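Local coordinates for protein imine reductase (Bacillus cereus, PDB 4D3D) that probably catalyses the NADPH-dependent, S-selective reduction of cyclic imines such as 2-methylpyrroline to chiral amines, at residues 30-33 with 34-38; 87-90 with 91-94; 96-99 with 100-103. All coordinates share one frame; numbering follows the deposited sequence. Where two conformers were deposited one is given.

Contact 1. Residues 30-33 with 34-38; sequences GPMG and QAMAD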
loop_
_atom_site.group_PDB
_atom_site.type_symbol
_atom_site.label_atom_id
_atom_site.label_comp_id
_atom_site.label_asym_id
_atom_site.label_seq_id
_atom_site.Cartn_x
_atom_site.Cartn_y
_atom_site.Cartn_z
ATOM N N GLY B 30 30.156 11.718 -3.805
ATOM C CA GLY B 30 28.839 12.321 -3.966
ATOM C C GLY B 30 28.370 12.864 -2.638
ATOM O O GLY B 30 29.110 12.850 -1.655
ATOM N N PRO B 31 27.136 13.327 -2.576
ATOM C CA PRO B 31 26.575 13.897 -1.340
ATOM C C PRO B 31 26.599 12.952 -0.159
ATOM O O PRO B 31 26.852 13.389 0.973
ATOM C CB PRO B 31 25.117 14.187 -1.719
ATOM C CG PRO B 31 25.183 14.458 -3.181
ATOM C CD PRO B 31 26.272 13.591 -3.744
ATOM N N MET B 32 26.288 11.666 -0.417
ATOM C CA MET B 32 26.334 10.658 0.663
ATOM C C MET B 32 27.757 10.453 1.202
ATOM O O MET B 32 27.983 10.540 2.393
ATOM C CB MET B 32 25.720 9.335 0.204
ATOM C CG MET B 32 25.497 8.334 1.335
ATOM S SD MET B 32 24.493 8.932 2.714
ATOM C CE MET B 32 22.860 8.735 1.976
ATOM N N GLY B 33 28.707 10.221 0.300
ATOM C CA GLY B 33 30.124 10.075 0.675
ATOM C C GLY B 33 30.665 11.296 1.430
ATOM O O GLY B 33 31.395 11.161 2.431
ATOM N N GLN B 34 30.306 12.485 0.945
ATOM C CA GLN B 34 30.711 13.712 1.644
ATOM C C GLN B 34 30.118 13.826 3.046
ATOM O O GLN B 34 30.841 14.234 3.991
ATOM C CB GLN B 34 30.386 14.957 0.789
ATOM C CG GLN B 34 31.214 15.069 -0.485
ATOM C CD GLN B 34 30.859 16.310 -1.296
ATOM O OE1 GLN B 34 30.134 17.200 -0.826
ATOM N NE2 GLN B 34 31.348 16.362 -2.534
ATOM N N ALA B 35 28.853 13.465 3.225
ATOM C CA ALA B 35 28.243 13.571 4.533
ATOM C C ALA B 35 28.861 12.590 5.495
ATOM O O ALA B 35 28.997 12.845 6.697
ATOM C CB ALA B 35 26.736 13.318 4.463
ATOM N N MET B 36 29.189 11.409 4.989
ATOM C CA MET B 36 29.837 10.426 5.852
ATOM C C MET B 36 31.247 10.796 6.242
ATOM O O MET B 36 31.648 10.690 7.425
ATOM C CB MET B 36 29.843 9.063 5.102
ATOM C CG MET B 36 28.452 8.453 4.963
ATOM S SD MET B 36 28.455 6.946 3.984
ATOM C CE MET B 36 26.803 6.440 4.380
ATOM N N ALA B 37 32.063 11.220 5.275
ATOM C CA ALA B 37 33.393 11.690 5.606
ATOM C C ALA B 37 33.350 12.840 6.643
ATOM O O ALA B 37 34.175 12.952 7.538
ATOM C CB ALA B 37 34.125 12.121 4.322
ATOM N N ASP B 38 32.396 13.722 6.469
ATOM C CA ASP B 38 32.237 14.888 7.362
ATOM C C ASP B 38 31.975 14.448 8.815
ATOM O O ASP B 38 32.607 14.942 9.786
ATOM C CB ASP B 38 31.083 15.717 6.783
ATOM C CG ASP B 38 31.181 17.149 7.100
ATOM O OD1 ASP B 38 32.099 17.821 6.571
ATOM O OD2 ASP B 38 30.323 17.604 7.869
#

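Contact 2. Residues 87-90 with 91-94; sequences DYNV and MYSI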
loop_
_atom_site.group_PDB
_atom_site.type_symbol
_atom_site.label_atom_id
_atom_site.label_comp_id
_atom_site.label_asym_id
_atom_site.label_seq_id
_atom_site.Cartn_x
_atom_site.Cartn_y
_atom_site.Cartn_z
ATOM N N ASP B 87 26.955 3.127 -8.417
ATOM C CA ASP B 87 26.526 1.840 -8.955
ATOM C C ASP B 87 27.590 0.800 -8.634
ATOM O O ASP B 87 28.766 1.185 -8.509
ATOM C CB ASP B 87 26.440 1.945 -10.472
ATOM C CG ASP B 87 25.643 0.811 -11.120
ATOM O OD1 ASP B 87 26.170 -0.287 -11.437
ATOM O OD2 ASP B 87 24.457 1.055 -11.385
ATOM N N TYR B 88 27.239 -0.479 -8.599
ATOM C CA TYR B 88 28.268 -1.531 -8.497
ATOM C C TYR B 88 29.202 -1.603 -9.690
ATOM O O TYR B 88 30.424 -2.006 -9.535
ATOM C CB TYR B 88 27.633 -2.928 -8.308
ATOM C CG TYR B 88 27.228 -3.229 -6.895
ATOM C CD1 TYR B 88 26.014 -2.760 -6.347
ATOM C CD2 TYR B 88 28.083 -3.991 -6.069
ATOM C CE1 TYR B 88 25.670 -3.040 -5.028
ATOM C CE2 TYR B 88 27.727 -4.287 -4.773
ATOM C CZ TYR B 88 26.553 -3.848 -4.254
ATOM O OH TYR B 88 26.324 -4.089 -2.913
ATOM N N ASN B 89 28.726 -1.195 -10.876
ATOM C CA ASN B 89 29.666 -1.144 -12.004
ATOM C C ASN B 89 30.912 -0.284 -11.788
ATOM O O ASN B 89 31.991 -0.605 -12.367
ATOM C CB ASN B 89 28.982 -0.774 -13.312
ATOM C CG ASN B 89 28.095 -1.894 -13.758
ATOM O OD1 ASN B 89 28.250 -3.043 -13.289
ATOM N ND2 ASN B 89 27.122 -1.577 -14.542
ATOM N N VAL B 90 30.750 0.774 -11.021
ATOM C CA VAL B 90 31.843 1.704 -10.729
ATOM C C VAL B 90 32.855 0.856 -9.917
ATOM O O VAL B 90 34.030 0.968 -10.125
ATOM C CB VAL B 90 31.442 2.953 -9.913
ATOM C CG1 VAL B 90 32.660 3.785 -9.567
ATOM C CG2 VAL B 90 30.452 3.823 -10.716
ATOM N N MET B 91 32.377 0.061 -8.949
ATOM C CA MET B 91 33.302 -0.782 -8.153
ATOM C C MET B 91 34.219 -1.631 -8.987
ATOM O O MET B 91 35.440 -1.618 -8.797
ATOM C CB MET B 91 32.556 -1.665 -7.110
ATOM C CG MET B 91 33.492 -2.300 -6.148
ATOM S SD MET B 91 32.954 -3.865 -5.370
ATOM C CE MET B 91 32.911 -4.946 -6.747
ATOM N N TYR B 92 33.645 -2.359 -9.909
ATOM C CA TYR B 92 34.444 -3.158 -10.789
ATOM C C TYR B 92 35.406 -2.316 -11.581
ATOM O O TYR B 92 36.580 -2.711 -11.821
ATOM C CB TYR B 92 33.610 -3.961 -11.729
ATOM C CG TYR B 92 32.770 -5.005 -10.996
ATOM C CD1 TYR B 92 33.341 -6.087 -10.387
ATOM C CD2 TYR B 92 31.402 -4.850 -10.885
ATOM C CE1 TYR B 92 32.576 -7.033 -9.694
ATOM C CE2 TYR B 92 30.627 -5.803 -10.217
ATOM C CZ TYR B 92 31.196 -6.873 -9.617
ATOM O OH TYR B 92 30.432 -7.813 -8.959
ATOM N N SER B 93 34.919 -1.171 -12.092
ATOM C CA SER B 93 35.762 -0.358 -12.985
ATOM C C SER B 93 37.024 0.075 -12.258
ATOM O O SER B 93 38.112 0.093 -12.810
ATOM C CB SER B 93 34.904 0.860 -13.455
ATOM O OG SER B 93 35.719 1.719 -14.282
ATOM N N ILE B 94 36.889 0.545 -11.036
ATOM C CA ILE B 94 38.050 1.084 -10.317
ATOM C C ILE B 94 38.906 0.001 -9.619
ATOM O O ILE B 94 40.120 0.183 -9.452
ATOM C CB ILE B 94 37.676 2.213 -9.324
ATOM C CG1 ILE B 94 36.838 1.702 -8.190
ATOM C CG2 ILE B 94 36.951 3.420 -9.991
ATOM C CD1 ILE B 94 36.607 2.648 -7.096
#

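Contact 3. Residues 96-99 with 100-103; sequences EPVS and ENLF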
loop_
_atom_site.group_PDB
_atom_site.type_symbol
_atom_site.label_atom_id
_atom_site.label_comp_id
_atom_site.label_asym_id
_atom_site.label_seq_id
_atom_site.Cartn_x
_atom_site.Cartn_y
_atom_site.Cartn_z
ATOM N N GLU B 96 39.009 -3.630 -10.416
ATOM C CA GLU B 96 39.494 -4.757 -11.265
ATOM C C GLU B 96 40.952 -4.536 -11.650
ATOM O O GLU B 96 41.770 -5.494 -11.562
ATOM C CB GLU B 96 38.615 -5.030 -12.510
ATOM C CG GLU B 96 38.989 -6.330 -13.300
ATOM C CD GLU B 96 40.208 -6.163 -14.202
ATOM O OE1 GLU B 96 40.454 -5.009 -14.639
ATOM O OE2 GLU B 96 40.990 -7.161 -14.378
ATOM N N PRO B 97 41.321 -3.279 -12.030
ATOM C CA PRO B 97 42.715 -3.097 -12.482
ATOM C C PRO B 97 43.713 -3.203 -11.380
ATOM O O PRO B 97 44.922 -3.285 -11.708
ATOM C CB PRO B 97 42.709 -1.665 -13.054
ATOM C CG PRO B 97 41.257 -1.479 -13.527
ATOM C CD PRO B 97 40.464 -2.140 -12.392
ATOM N N VAL B 98 43.267 -3.138 -10.129
ATOM C CA VAL B 98 44.135 -3.255 -8.970
ATOM C C VAL B 98 43.775 -4.464 -8.083
ATOM O O VAL B 98 43.973 -4.447 -6.906
ATOM C CB VAL B 98 44.188 -1.942 -8.173
ATOM C CG1 VAL B 98 44.882 -0.861 -9.010
ATOM C CG2 VAL B 98 42.826 -1.479 -7.738
ATOM N N SER B 99 43.319 -5.517 -8.734
ATOM C CA SER B 99 42.733 -6.696 -8.022
ATOM C C SER B 99 43.758 -7.354 -7.093
ATOM O O SER B 99 43.371 -7.970 -6.070
ATOM C CB SER B 99 42.466 -7.757 -9.089
ATOM O OG SER B 99 41.257 -7.570 -9.749
ATOM N N GLU B 100 45.047 -7.241 -7.425
ATOM C CA GLU B 100 46.126 -7.781 -6.565
ATOM C C GLU B 100 46.378 -7.047 -5.238
ATOM O O GLU B 100 47.215 -7.480 -4.403
ATOM C CB GLU B 100 47.416 -7.855 -7.418
ATOM C CG GLU B 100 48.178 -6.508 -7.627
ATOM C CD GLU B 100 47.735 -5.575 -8.808
ATOM O OE1 GLU B 100 46.603 -5.769 -9.334
ATOM O OE2 GLU B 100 48.524 -4.620 -9.172
ATOM N N ASN B 101 45.699 -5.923 -4.995
ATOM C CA ASN B 101 45.889 -5.125 -3.827
ATOM C C ASN B 101 44.771 -5.164 -2.816
ATOM O O ASN B 101 44.712 -4.325 -1.879
ATOM C CB ASN B 101 46.159 -3.677 -4.248
ATOM C CG ASN B 101 47.489 -3.523 -5.003
ATOM O OD1 ASN B 101 48.478 -4.212 -4.710
ATOM N ND2 ASN B 101 47.517 -2.652 -5.978
ATOM N N LEU B 102 43.914 -6.182 -2.941
ATOM C CA LEU B 102 42.686 -6.200 -2.092
ATOM C C LEU B 102 42.729 -7.143 -0.885
ATOM O O LEU B 102 41.858 -7.106 -0.036
ATOM C CB LEU B 102 41.543 -6.584 -2.998
ATOM C CG LEU B 102 41.174 -5.636 -4.177
ATOM C CD1 LEU B 102 40.106 -6.205 -5.067
ATOM C CD2 LEU B 102 40.662 -4.315 -3.601
ATOM N N PHE B 103 43.826 -7.899 -0.698
ATOM C CA PHE B 103 43.850 -8.792 0.450
ATOM C C PHE B 103 43.771 -8.087 1.730
ATOM O O PHE B 103 44.468 -7.081 1.956
ATOM C CB PHE B 103 45.135 -9.684 0.495
ATOM C CG PHE B 103 45.209 -10.538 1.743
ATOM C CD1 PHE B 103 44.296 -11.562 1.961
ATOM C CD2 PHE B 103 46.224 -10.313 2.722
ATOM C CE1 PHE B 103 44.392 -12.380 3.105
ATOM C CE2 PHE B 103 46.283 -11.097 3.837
ATOM C CZ PHE B 103 45.364 -12.154 4.021
HETATM O O HOH W 1 47.579 -2.859 -11.076
HETATM O O HOH W 2 44.229 -9.189 -3.900
#

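Contact 1. Residues 30-33 with 34-38
Four backbone bonds tie Gly30-Gly33 to the next turn of the helix that they open. Gln34 N donates to O of Gly30, the N-cap residue, at 2.9 Å and 166°; Ala35 N, Met36 N and Ala37 N repeat the i to i+4 step onto Pro31 O, Met32 O and Gly33 O, the last at 2.9 Å and 173°. Gly30 and Gly33, together with Gly28, fit the GxGxxG pattern of a Rossmann strand-turn-helix.

Between the two segments, the apolar side-chain contact is that of Met32 with Met36. Met32 bends at its second and third torsions, whereas Met36 runs extended beyond CG (chi2 175°), and the two side chains cross obliquely, with the Met36 CE methyl 3.8 Å from both SD and CG of Met32. Pro141 and Ile144 pack on Met32, and Leu110 on Met36.

Aliphatic groups also approach carbonyl oxygens. Met36 CG is 3.3 Å from Met32 O, and Gln34 CG is 3.3 Å from Gly30 O. The Gln34 amide reaches back through NE2 to Leu29 O in a weak hydrogen bond.

With the carbonyls pointing down the helix, peptide dipoles add up and first-turn N-H groups lie at its probably slightly positive end, consistent with cofactor phosphate binding as in Rossmann folds.

Contact 2. Residues 87-90 with 91-94
One face of the Tyr92 ring carries the CE methyl of its neighbour Met91, 3.6 Å above the plane and offset toward the rim, while Asn89 CA sits at the ring edge, near its plane. Tyr88 O approaches obliquely, 3.3 Å from Tyr92 CD2. Around the same ring, Trp124 of helix 115-127 makes an edge-to-face contact. Tyr88 to Tyr92 belong to the first turns of helix 88-95, the crossover helix of a Rossmann-type beta-alpha-beta unit between strands 80-83 and 106-109.

Met91 runs out extended to SD and turns only at chi3 (66°), which brings CE over the Tyr92 ring. The Tyr88 side chain packs on Ala118 and Ala121 of helix 115-127 and on Asn109 of strand 106-109, burying this flank of the helix.

At the helix start stands the N-cap residue Asp87; in one of its two conformers, OD1 accepts from Asn89 N at 2.8 Å.

Three i to i+4 backbone bonds cross the contact. Tyr92 N reaches Tyr88 O at 3.3 Å, a long bond, whereas Ser93 N to Asn89 O and Ile94 N to Val90 O are both 3.0 Å. Beyond them, Val90 CG1 meets Ile94 CG2 at 4.3 Å, a loose apolar contact.

Contact 3. Residues 96-99 with 100-103
Glu100 folds its carboxylate back along the chain toward Val98 and Ser99, and Asn101 lays its amide beside Val98, while Leu102 turns its side chain toward the Ser99 carbonyl. The glutamate reaches this position because CG stands between the backbone N and the carbonyl carbon (chi1 79°) and the chain then bends at chi2. Its OE1 comes to 3.4 Å from Val98 C; the approach to Ser99 N has too poor an angle to count as a hydrogen bond. The other oxygen is linked through solvent: water 1 donates both to Glu100 OE2 and to Pro97 O, each at 2.8 Å, bridging the carboxylate to the backbone before it.

The amide of Asn101 approaches Val98 loosely, with ND2 4.1 Å from Val98 CB. Its backbone is held more firmly, Asn101 N donating to Val98 O at 3.0 Å and 161°, although the donor stands above the carbonyl plane, 39° out of it. This i to i+3 bond belongs to a run of tight turns, partly 3-10 in character, that follows helix 88-95 and leads into strand 106-109 of the Rossmann-type domain.

Leu102 is the buried member, its CG 3.7 Å from Ser99 O, and it packs against Leu75 of helix 71-77 and Trp124 of helix 115-127. Val98 also meets helix 71-77, through Val71, Asn72 and Leu75. Water 2 bridges the backbone, donating to Ser99 O (2.6 Å) and accepting from Leu102 N (3.2 Å).

On the preceding turn, Ser99 OG donates to Glu96 O at 2.8 Å. Ser99 N reaches that oxygen from the same face, and Ser99 OG is also hydrogen-bonded to Arg128 NE.

All three contacts fall in the N-terminal NAD-binding region and follow one another along the chain. Contact 1 opens helix 31-42, between strands 23-27 and 46-50; contact 2 opens helix 88-95, between strands 80-83 and 106-109; contact 3 lies in the loop from that helix to strand 106-109. Strands 23-27 and 80-83 are neighbours in the sheet, yet contacts 1 and 2 have centres 18 Å apart and do not touch. Contacts 2 and 3, with centres 13 Å apart, meet where Tyr92 O packs on Pro97 CD, and both use Trp124. Contact 1, with its GxGxxG-like glycines, lies at the probable cofactor-binding turn; contact 3, with its centre 24 Å away, is a surface contact in a connecting loop.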